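Local structure of cytochrome C-550 (Paracoccus versutus, 2BH4) at residues Y40-R45 and M69-A74; D57-V62 and P85-K90; E9-K14 and F102-N107. The protein probably carries electrons as a c-type cytochrome, its bound heme c cycling between the ferric and ferrous states. The protein carries 1 engineered substitution. All blocks are in the same frame, centred on the assembly; numbering follows the deposited sequence.

Interaction 1: residues Y40-R45 and M69-A74; sequences YGVVGR and MVWSEA. With HEC (heme c), chain B.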
loop_
_atom_site.group_PDB
_atom_site.type_symbol
_atom_site.label_atom_id
_atom_site.label_comp_id
_atom_site.label_asym_id
_atom_site.label_seq_id
_atom_site.Cartn_x
_atom_site.Cartn_y
_atom_site.Cartn_z
ATOM N N TYR A 40 8.344 -0.980 0.888
ATOM C CA TYR A 40 9.076 -1.697 1.914
ATOM C C TYR A 40 8.512 -1.265 3.267
ATOM O O TYR A 40 8.394 -0.083 3.546
ATOM C CB TYR A 40 10.573 -1.389 1.916
ATOM C CG TYR A 40 11.272 -2.010 3.112
ATOM C CD1 TYR A 40 11.303 -1.370 4.350
ATOM C CD2 TYR A 40 11.838 -3.274 3.013
ATOM C CE1 TYR A 40 11.898 -1.979 5.459
ATOM C CE2 TYR A 40 12.447 -3.874 4.089
ATOM C CZ TYR A 40 12.478 -3.238 5.309
ATOM O OH TYR A 40 13.091 -3.874 6.371
ATOM N N GLY A 41 8.275 -2.218 4.168
ATOM C CA GLY A 41 7.805 -1.857 5.497
ATOM C C GLY A 41 6.405 -1.313 5.624
ATOM O O GLY A 41 6.048 -0.787 6.673
ATOM N N VAL A 42 5.595 -1.444 4.583
ATOM C CA VAL A 42 4.260 -0.866 4.614
ATOM C C VAL A 42 3.331 -1.552 5.615
ATOM O O VAL A 42 2.438 -0.909 6.181
ATOM C CB VAL A 42 3.623 -0.797 3.202
ATOM C CG1 VAL A 42 3.302 -2.191 2.661
ATOM C CG2 VAL A 42 2.400 0.109 3.208
ATOM N N VAL A 43 3.511 -2.857 5.841
ATOM C CA VAL A 43 2.625 -3.539 6.785
ATOM C C VAL A 43 2.920 -3.037 8.195
ATOM O O VAL A 43 4.072 -3.114 8.678
ATOM C CB VAL A 43 2.735 -5.059 6.701
ATOM C CG1 VAL A 43 1.756 -5.706 7.680
ATOM C CG2 VAL A 43 2.478 -5.535 5.279
ATOM N N GLY A 44 1.910 -2.451 8.821
ATOM C CA GLY A 44 2.045 -1.864 10.159
ATOM C C GLY A 44 2.497 -0.413 10.132
ATOM O O GLY A 44 2.643 0.224 11.186
ATOM N N ARG A 45 2.651 0.148 8.939
ATOM C CA ARG A 45 3.067 1.549 8.794
ATOM C C ARG A 45 1.876 2.491 8.912
ATOM O O ARG A 45 0.818 2.243 8.339
ATOM C CB ARG A 45 3.747 1.759 7.430
ATOM C CG ARG A 45 4.423 3.098 7.246
ATOM C CD ARG A 45 5.359 3.063 6.036
ATOM N NE ARG A 45 4.654 3.185 4.759
ATOM C CZ ARG A 45 5.169 2.886 3.567
ATOM N NH1 ARG A 45 6.352 2.291 3.470
ATOM N NH2 ARG A 45 4.444 3.097 2.473
ATOM N N MET A 69 -4.173 4.990 13.057
ATOM C CA MET A 69 -4.368 4.011 11.996
ATOM C C MET A 69 -3.067 3.645 11.284
ATOM O O MET A 69 -2.295 4.511 10.875
ATOM C CB MET A 69 -5.383 4.500 10.985
ATOM C CG MET A 69 -5.870 3.409 10.050
ATOM S SD MET A 69 -7.121 3.833 8.809
ATOM C CE MET A 69 -8.578 4.075 9.812
ATOM N N VAL A 70 -2.862 2.342 11.121
ATOM C CA VAL A 70 -1.746 1.796 10.346
ATOM C C VAL A 70 -2.284 0.825 9.298
ATOM O O VAL A 70 -3.465 0.426 9.345
ATOM C CB VAL A 70 -0.720 1.045 11.225
ATOM C CG1 VAL A 70 -0.201 1.930 12.337
ATOM C CG2 VAL A 70 -1.315 -0.202 11.820
ATOM N N TRP A 71 -1.427 0.447 8.351
ATOM C CA TRP A 71 -1.809 -0.542 7.342
ATOM C C TRP A 71 -1.810 -1.937 7.905
ATOM O O TRP A 71 -0.775 -2.577 7.996
ATOM C CB TRP A 71 -0.909 -0.492 6.115
ATOM C CG TRP A 71 -1.230 0.641 5.213
ATOM C CD1 TRP A 71 -0.463 1.732 4.962
ATOM C CD2 TRP A 71 -2.416 0.792 4.418
ATOM N NE1 TRP A 71 -1.107 2.567 4.081
ATOM C CE2 TRP A 71 -2.312 2.018 3.736
ATOM C CE3 TRP A 71 -3.574 0.031 4.259
ATOM C CZ2 TRP A 71 -3.287 2.462 2.853
ATOM C CZ3 TRP A 71 -4.555 0.489 3.396
ATOM C CH2 TRP A 71 -4.420 1.701 2.721
ATOM N N SER A 72 -2.988 -2.428 8.236
ATOM C CA SER A 72 -3.132 -3.822 8.615
ATOM C C SER A 72 -3.219 -4.684 7.370
ATOM O O SER A 72 -3.509 -4.198 6.269
ATOM C CB SER A 72 -4.402 -4.002 9.425
ATOM O OG SER A 72 -5.551 -3.809 8.617
ATOM N N GLU A 73 -2.995 -5.979 7.534
ATOM C CA GLU A 73 -3.143 -6.884 6.416
ATOM C C GLU A 73 -4.570 -6.841 5.835
ATOM O O GLU A 73 -4.733 -6.788 4.606
ATOM C CB GLU A 73 -2.737 -8.301 6.844
ATOM C CG GLU A 73 -1.200 -8.437 6.922
ATOM C CD GLU A 73 -0.741 -9.833 7.332
ATOM O OE1 GLU A 73 -1.502 -10.792 7.097
ATOM O OE2 GLU A 73 0.376 -9.954 7.872
ATOM N N ALA A 74 -5.586 -6.735 6.693
ATOM C CA ALA A 74 -6.974 -6.695 6.223
ATOM C C ALA A 74 -7.261 -5.424 5.400
ATOM O O ALA A 74 -7.874 -5.478 4.324
ATOM C CB ALA A 74 -7.942 -6.819 7.408
HETATM FE FE HEC B . -0.241 2.060 -5.155
HETATM C CHA HEC B . -0.505 4.290 -2.606
HETATM C CHB HEC B . -0.121 -0.503 -2.899
HETATM C CHC HEC B . -0.368 -0.220 -7.713
HETATM C CHD HEC B . 0.257 4.560 -7.420
HETATM N NA HEC B . -0.307 1.931 -3.148
HETATM C C1A HEC B . -0.436 2.966 -2.248
HETATM C C2A HEC B . -0.482 2.467 -0.901
HETATM C C3A HEC B . -0.382 1.132 -0.991
HETATM C C4A HEC B . -0.272 0.772 -2.396
HETATM C CMA HEC B . -0.394 0.145 0.179
HETATM C CAA HEC B . -0.566 3.337 0.359
HETATM C CBA HEC B . 0.869 3.659 0.770
HETATM C CGA HEC B . 1.033 4.564 1.969
HETATM O O1A HEC B . 2.210 4.987 2.221
HETATM O O2A HEC B . 0.040 4.866 2.686
HETATM N NB HEC B . -0.240 0.019 -5.286
HETATM C C1B HEC B . -0.100 -0.849 -4.225
HETATM C C2B HEC B . -0.049 -2.195 -4.751
HETATM C C3B HEC B . -0.172 -2.117 -6.069
HETATM C C4B HEC B . -0.261 -0.721 -6.449
HETATM C CMB HEC B . 0.128 -3.453 -3.886
HETATM C CAB HEC B . -0.223 -3.293 -7.067
HETATM C CBB HEC B . -1.274 -4.145 -6.876
HETATM N NC HEC B . -0.079 2.134 -7.152
HETATM C C1C HEC B . -0.201 1.114 -8.050
HETATM C C2C HEC B . -0.044 1.619 -9.396
HETATM C C3C HEC B . 0.131 2.946 -9.345
HETATM C C4C HEC B . 0.133 3.276 -7.924
HETATM C CMC HEC B . -0.099 0.721 -10.648
HETATM C CAC HEC B . 0.348 3.965 -10.497
HETATM C CBC HEC B . -0.467 4.006 -11.587
HETATM N ND HEC B . -0.146 4.056 -5.043
HETATM C C1D HEC B . 0.034 4.914 -6.119
HETATM C C2D HEC B . -0.125 6.282 -5.677
HETATM C C3D HEC B . -0.367 6.199 -4.215
HETATM C C4D HEC B . -0.384 4.771 -3.870
HETATM C CMD HEC B . -0.039 7.581 -6.483
HETATM C CAD HEC B . -0.657 7.418 -3.319
HETATM C CBD HEC B . -2.195 7.424 -3.223
HETATM C CGD HEC B . -2.781 8.755 -2.760
HETATM O O1D HEC B . -2.001 9.630 -2.324
HETATM O O2D HEC B . -4.028 8.923 -2.794
#

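Interaction 2: residues D57-V62 and P85-K90; sequences DGILEV and PWLVEK. With HEC (heme c), chain B.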
loop_
_atom_site.group_PDB
_atom_site.type_symbol
_atom_site.label_atom_id
_atom_site.label_comp_id
_atom_site.label_asym_id
_atom_site.label_seq_id
_atom_site.Cartn_x
_atom_site.Cartn_y
_atom_site.Cartn_z
ATOM N N ASP A 57 -5.511 14.197 -1.180
ATOM C CA ASP A 57 -6.251 14.725 -0.024
ATOM C C ASP A 57 -7.005 13.655 0.760
ATOM O O ASP A 57 -7.088 13.696 1.989
ATOM C CB ASP A 57 -7.243 15.821 -0.442
ATOM C CG ASP A 57 -6.562 17.110 -0.890
ATOM O OD1 ASP A 57 -5.346 17.287 -0.648
ATOM O OD2 ASP A 57 -7.291 17.968 -1.455
ATOM N N GLY A 58 -7.577 12.684 0.059
ATOM C CA GLY A 58 -8.364 11.671 0.748
ATOM C C GLY A 58 -7.583 10.804 1.715
ATOM O O GLY A 58 -8.017 10.593 2.841
ATOM N N ILE A 59 -6.450 10.263 1.268
ATOM C CA ILE A 59 -5.643 9.414 2.120
ATOM C C ILE A 59 -5.043 10.215 3.281
ATOM O O ILE A 59 -4.901 9.685 4.376
ATOM C CB ILE A 59 -4.598 8.603 1.289
ATOM C CG1 ILE A 59 -4.138 7.361 2.059
ATOM C CG2 ILE A 59 -3.438 9.489 0.809
ATOM C CD1 ILE A 59 -3.123 6.510 1.292
ATOM N N LEU A 60 -4.720 11.495 3.046
ATOM C CA LEU A 60 -4.266 12.356 4.142
ATOM C C LEU A 60 -5.372 12.560 5.177
ATOM O O LEU A 60 -5.109 12.632 6.382
ATOM C CB LEU A 60 -3.754 13.704 3.609
ATOM C CG LEU A 60 -2.433 13.665 2.842
ATOM C CD1 LEU A 60 -2.169 15.022 2.200
ATOM C CD2 LEU A 60 -1.302 13.253 3.747
ATOM N N GLU A 61 -6.615 12.663 4.712
ATOM C CA GLU A 61 -7.757 12.825 5.617
ATOM C C GLU A 61 -7.976 11.574 6.437
ATOM O O GLU A 61 -8.260 11.644 7.628
ATOM C CB GLU A 61 -9.011 13.188 4.843
ATOM C CG GLU A 61 -10.211 13.419 5.739
ATOM C CD GLU A 61 -11.418 14.003 5.006
ATOM O OE1 GLU A 61 -11.241 14.728 4.008
ATOM O OE2 GLU A 61 -12.547 13.747 5.456
ATOM N N VAL A 62 -7.776 10.416 5.824
ATOM C CA VAL A 62 -7.865 9.168 6.575
ATOM C C VAL A 62 -6.884 9.212 7.735
ATOM O O VAL A 62 -7.246 8.927 8.857
ATOM C CB VAL A 62 -7.562 7.921 5.698
ATOM C CG1 VAL A 62 -7.504 6.651 6.577
ATOM C CG2 VAL A 62 -8.619 7.751 4.630
ATOM N N PRO A 85 -13.178 3.130 -3.137
ATOM C CA PRO A 85 -14.205 2.948 -2.105
ATOM C C PRO A 85 -13.625 2.741 -0.711
ATOM O O PRO A 85 -14.299 3.037 0.280
ATOM C CB PRO A 85 -14.964 1.693 -2.563
ATOM C CG PRO A 85 -14.037 1.008 -3.466
ATOM C CD PRO A 85 -13.243 2.069 -4.160
ATOM N N TRP A 86 -12.398 2.228 -0.614
ATOM C CA TRP A 86 -11.753 2.131 0.698
ATOM C C TRP A 86 -11.593 3.532 1.302
ATOM O O TRP A 86 -11.904 3.747 2.465
ATOM C CB TRP A 86 -10.406 1.401 0.610
ATOM C CG TRP A 86 -9.771 1.128 1.921
ATOM C CD1 TRP A 86 -9.934 0.015 2.699
ATOM C CD2 TRP A 86 -8.862 1.981 2.634
ATOM N NE1 TRP A 86 -9.183 0.112 3.833
ATOM C CE2 TRP A 86 -8.522 1.316 3.826
ATOM C CE3 TRP A 86 -8.303 3.238 2.382
ATOM C CZ2 TRP A 86 -7.631 1.859 4.744
ATOM C CZ3 TRP A 86 -7.442 3.771 3.303
ATOM C CH2 TRP A 86 -7.118 3.099 4.469
ATOM N N LEU A 87 -11.128 4.479 0.497
ATOM C CA LEU A 87 -10.985 5.853 0.954
ATOM C C LEU A 87 -12.329 6.460 1.330
ATOM O O LEU A 87 -12.427 7.138 2.340
ATOM C CB LEU A 87 -10.354 6.714 -0.138
ATOM C CG LEU A 87 -8.875 6.493 -0.406
ATOM C CD1 LEU A 87 -8.443 7.386 -1.552
ATOM C CD2 LEU A 87 -8.022 6.771 0.827
ATOM N N VAL A 88 -13.357 6.219 0.513
ATOM C CA VAL A 88 -14.682 6.728 0.835
ATOM C C VAL A 88 -15.159 6.147 2.175
ATOM O O VAL A 88 -15.714 6.842 3.004
ATOM C CB VAL A 88 -15.686 6.434 -0.291
ATOM C CG1 VAL A 88 -17.122 6.798 0.144
ATOM C CG2 VAL A 88 -15.305 7.163 -1.545
ATOM N N GLU A 89 -14.948 4.850 2.376
ATOM C CA GLU A 89 -15.330 4.202 3.601
ATOM C C GLU A 89 -14.666 4.828 4.819
ATOM O O GLU A 89 -15.343 5.118 5.805
ATOM C CB GLU A 89 -15.020 2.700 3.538
ATOM C CG GLU A 89 -15.324 1.919 4.808
ATOM C CD GLU A 89 -14.921 0.484 4.684
ATOM O OE1 GLU A 89 -15.282 -0.132 3.657
ATOM O OE2 GLU A 89 -14.224 -0.020 5.590
ATOM N N LYS A 90 -13.354 5.049 4.740
ATOM C CA LYS A 90 -12.602 5.518 5.886
ATOM C C LYS A 90 -12.773 7.011 6.149
ATOM O O LYS A 90 -12.690 7.427 7.287
ATOM C CB LYS A 90 -11.116 5.142 5.745
ATOM C CG LYS A 90 -10.851 3.636 5.587
ATOM C CD LYS A 90 -11.414 2.801 6.716
ATOM C CE LYS A 90 -11.156 1.352 6.492
ATOM N NZ LYS A 90 -11.809 0.474 7.478
HETATM FE FE HEC B . -0.241 2.060 -5.155
HETATM C CHA HEC B . -0.505 4.290 -2.606
HETATM C CHB HEC B . -0.121 -0.503 -2.899
HETATM C CHC HEC B . -0.368 -0.220 -7.713
HETATM C CHD HEC B . 0.257 4.560 -7.420
HETATM N NA HEC B . -0.307 1.931 -3.148
HETATM C C1A HEC B . -0.436 2.966 -2.248
HETATM C C2A HEC B . -0.482 2.467 -0.901
HETATM C C3A HEC B . -0.382 1.132 -0.991
HETATM C C4A HEC B . -0.272 0.772 -2.396
HETATM C CMA HEC B . -0.394 0.145 0.179
HETATM C CAA HEC B . -0.566 3.337 0.359
HETATM C CBA HEC B . 0.869 3.659 0.770
HETATM C CGA HEC B . 1.033 4.564 1.969
HETATM O O1A HEC B . 2.210 4.987 2.221
HETATM O O2A HEC B . 0.040 4.866 2.686
HETATM N NB HEC B . -0.240 0.019 -5.286
HETATM C C1B HEC B . -0.100 -0.849 -4.225
HETATM C C2B HEC B . -0.049 -2.195 -4.751
HETATM C C3B HEC B . -0.172 -2.117 -6.069
HETATM C C4B HEC B . -0.261 -0.721 -6.449
HETATM C CMB HEC B . 0.128 -3.453 -3.886
HETATM C CAB HEC B . -0.223 -3.293 -7.067
HETATM C CBB HEC B . -1.274 -4.145 -6.876
HETATM N NC HEC B . -0.079 2.134 -7.152
HETATM C C1C HEC B . -0.201 1.114 -8.050
HETATM C C2C HEC B . -0.044 1.619 -9.396
HETATM C C3C HEC B . 0.131 2.946 -9.345
HETATM C C4C HEC B . 0.133 3.276 -7.924
HETATM C CMC HEC B . -0.099 0.721 -10.648
HETATM C CAC HEC B . 0.348 3.965 -10.497
HETATM C CBC HEC B . -0.467 4.006 -11.587
HETATM N ND HEC B . -0.146 4.056 -5.043
HETATM C C1D HEC B . 0.034 4.914 -6.119
HETATM C C2D HEC B . -0.125 6.282 -5.677
HETATM C C3D HEC B . -0.367 6.199 -4.215
HETATM C C4D HEC B . -0.384 4.771 -3.870
HETATM C CMD HEC B . -0.039 7.581 -6.483
HETATM C CAD HEC B . -0.657 7.418 -3.319
HETATM C CBD HEC B . -2.195 7.424 -3.223
HETATM C CGD HEC B . -2.781 8.755 -2.760
HETATM O O1D HEC B . -2.001 9.630 -2.324
HETATM O O2D HEC B . -4.028 8.923 -2.794
#

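Interaction 3: residues E9-K14 and F102-N107; sequences EKEFNK and FKLGKN. With HEC (heme c), chain B.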
loop_
_atom_site.group_PDB
_atom_site.type_symbol
_atom_site.label_atom_id
_atom_site.label_comp_id
_atom_site.label_asym_id
_atom_site.label_seq_id
_atom_site.Cartn_x
_atom_site.Cartn_y
_atom_site.Cartn_z
ATOM N N GLU A 9 4.941 -11.987 -5.127
ATOM C CA GLU A 9 6.090 -11.347 -5.773
ATOM C C GLU A 9 5.853 -11.188 -7.282
ATOM O O GLU A 9 6.136 -10.146 -7.869
ATOM C CB GLU A 9 7.368 -12.139 -5.490
ATOM C CG GLU A 9 8.624 -11.527 -6.038
ATOM C CD GLU A 9 9.887 -12.157 -5.449
ATOM O OE1 GLU A 9 9.863 -13.341 -5.044
ATOM O OE2 GLU A 9 10.913 -11.444 -5.377
ATOM N N LYS A 10 5.292 -12.212 -7.905
ATOM C CA LYS A 10 4.976 -12.138 -9.333
ATOM C C LYS A 10 3.870 -11.127 -9.617
ATOM O O LYS A 10 4.011 -10.323 -10.523
ATOM C CB LYS A 10 4.585 -13.516 -9.892
ATOM C CG LYS A 10 5.587 -14.589 -9.624
ATOM C CD LYS A 10 5.145 -15.836 -10.354
ATOM C CE LYS A 10 5.425 -17.090 -9.616
ATOM N NZ LYS A 10 4.594 -18.167 -10.222
ATOM N N GLU A 11 2.807 -11.131 -8.810
ATOM C CA GLU A 11 1.699 -10.203 -8.998
ATOM C C GLU A 11 2.117 -8.758 -8.806
ATOM O O GLU A 11 1.535 -7.868 -9.400
ATOM C CB GLU A 11 0.530 -10.552 -8.086
ATOM C CG GLU A 11 -0.264 -11.718 -8.598
ATOM C CD GLU A 11 -0.923 -11.406 -9.928
ATOM O OE1 GLU A 11 -1.754 -10.476 -9.972
ATOM O OE2 GLU A 11 -0.577 -12.061 -10.936
ATOM N N PHE A 12 3.175 -8.537 -8.030
ATOM C CA PHE A 12 3.703 -7.211 -7.790
ATOM C C PHE A 12 4.243 -6.590 -9.071
ATOM O O PHE A 12 4.476 -5.383 -9.101
ATOM C CB PHE A 12 4.763 -7.228 -6.671
ATOM C CG PHE A 12 5.096 -5.872 -6.137
ATOM C CD1 PHE A 12 4.301 -5.287 -5.167
ATOM C CD2 PHE A 12 6.174 -5.164 -6.638
ATOM C CE1 PHE A 12 4.596 -4.016 -4.694
ATOM C CE2 PHE A 12 6.461 -3.887 -6.193
ATOM C CZ PHE A 12 5.679 -3.308 -5.228
ATOM N N ASN A 13 4.446 -7.378 -10.127
ATOM C CA ASN A 13 4.789 -6.772 -11.415
ATOM C C ASN A 13 3.717 -5.771 -11.900
ATOM O O ASN A 13 4.025 -4.860 -12.659
ATOM C CB ASN A 13 5.093 -7.837 -12.479
ATOM C CG ASN A 13 6.370 -8.627 -12.181
ATOM O OD1 ASN A 13 7.297 -8.152 -11.508
ATOM N ND2 ASN A 13 6.410 -9.861 -12.679
ATOM N N LYS A 14 2.486 -5.907 -11.427
ATOM C CA LYS A 14 1.398 -4.928 -11.720
ATOM C C LYS A 14 1.473 -3.658 -10.886
ATOM O O LYS A 14 0.671 -2.727 -11.109
ATOM C CB LYS A 14 0.054 -5.574 -11.466
ATOM C CG LYS A 14 -0.270 -6.682 -12.432
ATOM C CD LYS A 14 -1.493 -7.452 -12.027
ATOM C CE LYS A 14 -1.678 -8.659 -12.940
ATOM N NZ LYS A 14 -0.642 -9.684 -12.699
ATOM N N PHE A 102 -6.138 2.105 -9.406
ATOM C CA PHE A 102 -5.768 0.768 -9.861
ATOM C C PHE A 102 -6.312 -0.329 -8.947
ATOM O O PHE A 102 -6.047 -0.316 -7.739
ATOM C CB PHE A 102 -4.259 0.683 -9.961
ATOM C CG PHE A 102 -3.789 -0.610 -10.512
ATOM C CD1 PHE A 102 -3.814 -0.828 -11.862
ATOM C CD2 PHE A 102 -3.356 -1.612 -9.683
ATOM C CE1 PHE A 102 -3.430 -2.028 -12.380
ATOM C CE2 PHE A 102 -2.973 -2.820 -10.202
ATOM C CZ PHE A 102 -2.995 -3.018 -11.547
ATOM N N LYS A 103 -7.038 -1.283 -9.546
ATOM C CA LYS A 103 -7.662 -2.381 -8.822
ATOM C C LYS A 103 -6.979 -3.673 -9.176
ATOM O O LYS A 103 -6.822 -3.985 -10.349
ATOM C CB LYS A 103 -9.143 -2.496 -9.182
ATOM C CG LYS A 103 -9.933 -1.230 -8.984
ATOM C CD LYS A 103 -11.307 -1.287 -9.607
ATOM C CE LYS A 103 -11.796 0.109 -9.881
ATOM N NZ LYS A 103 -10.909 0.837 -10.881
ATOM N N LEU A 104 -6.622 -4.451 -8.161
ATOM C CA LEU A 104 -6.058 -5.782 -8.399
ATOM C C LEU A 104 -7.189 -6.776 -8.194
ATOM O O LEU A 104 -7.778 -6.849 -7.124
ATOM C CB LEU A 104 -4.901 -6.061 -7.461
ATOM C CG LEU A 104 -4.189 -7.394 -7.649
ATOM C CD1 LEU A 104 -3.490 -7.459 -8.987
ATOM C CD2 LEU A 104 -3.229 -7.640 -6.508
ATOM N N GLY A 105 -7.434 -7.573 -9.231
ATOM C CA GLY A 105 -8.623 -8.401 -9.312
ATOM C C GLY A 105 -8.498 -9.790 -8.746
ATOM O O GLY A 105 -9.509 -10.445 -8.482
ATOM N N LYS A 106 -7.268 -10.240 -8.546
ATOM C CA LYS A 106 -7.039 -11.547 -7.959
ATOM C C LYS A 106 -5.710 -11.557 -7.238
ATOM O O LYS A 106 -4.902 -10.645 -7.399
ATOM C CB LYS A 106 -7.103 -12.627 -9.026
ATOM C CG LYS A 106 -6.102 -12.468 -10.156
ATOM C CD LYS A 106 -6.270 -13.579 -11.198
ATOM C CE LYS A 106 -5.278 -13.405 -12.337
ATOM N NZ LYS A 106 -5.435 -14.464 -13.386
ATOM N N ASN A 107 -5.512 -12.567 -6.402
ATOM C CA ASN A 107 -4.260 -12.787 -5.727
ATOM C C ASN A 107 -3.914 -11.627 -4.798
ATOM O O ASN A 107 -2.750 -11.339 -4.545
ATOM C CB ASN A 107 -3.147 -13.018 -6.741
ATOM C CG ASN A 107 -3.442 -14.170 -7.682
ATOM O OD1 ASN A 107 -3.280 -14.057 -8.895
ATOM N ND2 ASN A 107 -3.942 -15.264 -7.129
HETATM FE FE HEC B . -0.241 2.060 -5.155
HETATM C CHA HEC B . -0.505 4.290 -2.606
HETATM C CHB HEC B . -0.121 -0.503 -2.899
HETATM C CHC HEC B . -0.368 -0.220 -7.713
HETATM C CHD HEC B . 0.257 4.560 -7.420
HETATM N NA HEC B . -0.307 1.931 -3.148
HETATM C C1A HEC B . -0.436 2.966 -2.248
HETATM C C2A HEC B . -0.482 2.467 -0.901
HETATM C C3A HEC B . -0.382 1.132 -0.991
HETATM C C4A HEC B . -0.272 0.772 -2.396
HETATM C CMA HEC B . -0.394 0.145 0.179
HETATM C CAA HEC B . -0.566 3.337 0.359
HETATM C CBA HEC B . 0.869 3.659 0.770
HETATM C CGA HEC B . 1.033 4.564 1.969
HETATM O O1A HEC B . 2.210 4.987 2.221
HETATM O O2A HEC B . 0.040 4.866 2.686
HETATM N NB HEC B . -0.240 0.019 -5.286
HETATM C C1B HEC B . -0.100 -0.849 -4.225
HETATM C C2B HEC B . -0.049 -2.195 -4.751
HETATM C C3B HEC B . -0.172 -2.117 -6.069
HETATM C C4B HEC B . -0.261 -0.721 -6.449
HETATM C CMB HEC B . 0.128 -3.453 -3.886
HETATM C CAB HEC B . -0.223 -3.293 -7.067
HETATM C CBB HEC B . -1.274 -4.145 -6.876
HETATM N NC HEC B . -0.079 2.134 -7.152
HETATM C C1C HEC B . -0.201 1.114 -8.050
HETATM C C2C HEC B . -0.044 1.619 -9.396
HETATM C C3C HEC B . 0.131 2.946 -9.345
HETATM C C4C HEC B . 0.133 3.276 -7.924
HETATM C CMC HEC B . -0.099 0.721 -10.648
HETATM C CAC HEC B . 0.348 3.965 -10.497
HETATM C CBC HEC B . -0.467 4.006 -11.587
HETATM N ND HEC B . -0.146 4.056 -5.043
HETATM C C1D HEC B . 0.034 4.914 -6.119
HETATM C C2D HEC B . -0.125 6.282 -5.677
HETATM C C3D HEC B . -0.367 6.199 -4.215
HETATM C C4D HEC B . -0.384 4.771 -3.870
HETATM C CMD HEC B . -0.039 7.581 -6.483
HETATM C CAD HEC B . -0.657 7.418 -3.319
HETATM C CBD HEC B . -2.195 7.424 -3.223
HETATM C CGD HEC B . -2.781 8.755 -2.760
HETATM O O1D HEC B . -2.001 9.630 -2.324
HETATM O O2D HEC B . -4.028 8.923 -2.794
#

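Interaction 1: residues Y40-R45 and M69-A74
R45 and W71 hold one heme propionate between them while their backbones pair. The indole of W71 lies with its edge to the carboxylate, so NE1 gives a bond to HEC O2A in the ring plane (2.9 Å, N-H...O angle 165°). R45 grips the other oxygen, NH2 bonding HEC O1A at 2.9 Å, with the carboxylate carbon in the plane of the guanidinium at its edge. A kink at chi3 (78°) in the otherwise extended R45 chain swings the guanidinium round to the heme. The two N-H groups together fix the rotation of the carboxylate and probably stabilise its negative charge. V42 CG2, the branch anti to the backbone N, touches both flat groups: it lies 3.6 Å above the guanidinium plane of R45, toward the rim, and 3.7 Å from W71 CD1. Behind them the chains are tied by W71 N to R45 O (2.9 Å) and G44 N to W71 O (2.8 Å). G44 belongs to a type II turn from V42 to R45, and V70 CB rests on its carbonyl O at 3.5 Å. S72 caps helix 73-81, which begins here; L76 of that helix packs on V43 and W71, L115 and A116 of helix 108-117 touch V42 and V43, and W86 of helix 83-91 stacks on the W71 ring.

Interaction 2: residues D57-V62 and P85-K90
I59 reaches from helix 57-65 past L87 to the heme, its inner carbons against L87 and its two methyls against the heme propionates. CB lies 3.9 Å from L87 CD2, and CG1 continues along the same methyl. CG2 turns to a propionate carboxylate, 3.4 Å from HEC O1D, while CD1 ends 3.8 Å from HEC O2A of the second propionate. The chain is extended, CG1 anti to the backbone N (chi1 -158°), which carries the tip toward the heme while CB stays against L87. L87 CD2 also lies over the backbone of G58 and I59, 3.8 Å from I59 CA. One turn on, V62 straddles the seam: CG2 meets K90 CB at 3.8 Å, and CG1 touches W86 CH2. K90 CG lies 3.6 Å above the centre of the W86 indole; beyond it the chain bends at chi2 (-57°), and NZ forms a salt bridge with E89 OE2. W86 NE1 is hydrogen-bonded to D75 OD1 of helix 73-81. The segments, 9.4 Å apart at their axes and inclined by 41°, form an apolar helix-helix packing without cross-bonds that contributes I59 to the propionate end of the heme pocket of this c-type cytochrome.

Interaction 3: residues E9-K14 and F102-N107
K14 and F102 line the heme c pocket on the side of pyrroles B and C, where residues 9-14 face the loop ahead of helix 108-117. The F102 ring lies with one face toward the heme methyl CMC, which stands 3.9 Å above its plane and toward the rim, while CD2 approaches the meso carbon CHC at 3.8 Å. The far end of the same ring meets the backbone of K14, F102 CZ lying 3.7 Å from K14 O, obliquely to the ring. With CG anti to the backbone N (chi1 -176°), the phenyl is carried from the loop across to the heme. K14 immediately precedes the CXXCH sequence through which c-type cytochromes attach their heme, so this contact brings the attachment segment against the loop that follows the axial-ligand region. Farther from the heme, L104 CD1 is shared by two polar side chains, touching K14 CD and E11 OE1, each at 3.6 Å. A bend at chi4 of K14 (70°) turns NZ back to the E11 carboxylate, forming a salt bridge of 3.0 Å from K14 NZ to E11 OE2; the hydrogen bonds to both oxygens are weak. N107 approaches the same glutamate crosswise, its CB 3.7 Å from E11 CG and its amide turned 65° from the carboxylate plane. K106 NZ lies 5.9 Å from E11 OE2 without contact, probably adding to the positive field round that carboxylate. N107 stands at the N-cap position of helix 108-117, though its side chain makes no capping bond; V111 of that helix packs on L104.

All three contacts touch the heme, interactions 1 and 2 at its propionates, interaction 3 at the edge of pyrroles B and C. Interaction 1, partly buried, relies on backbone bonds and on polar groups directed at a propionate; interaction 2, buried, is apolar packing of helix on helix; interaction 3 lies at the surface and combines an aromatic ring with charged side chains. Interactions 1 and 2 adjoin through their tryptophans and through M69 SD, which meets V62 CG1. Their segments interleave along the chain; interaction 1 joins the 40-45 loop to the start of helix 73-81, interaction 2 helix 57-65 to helix 83-91. Interaction 3 closes the loop containing both, without touching either.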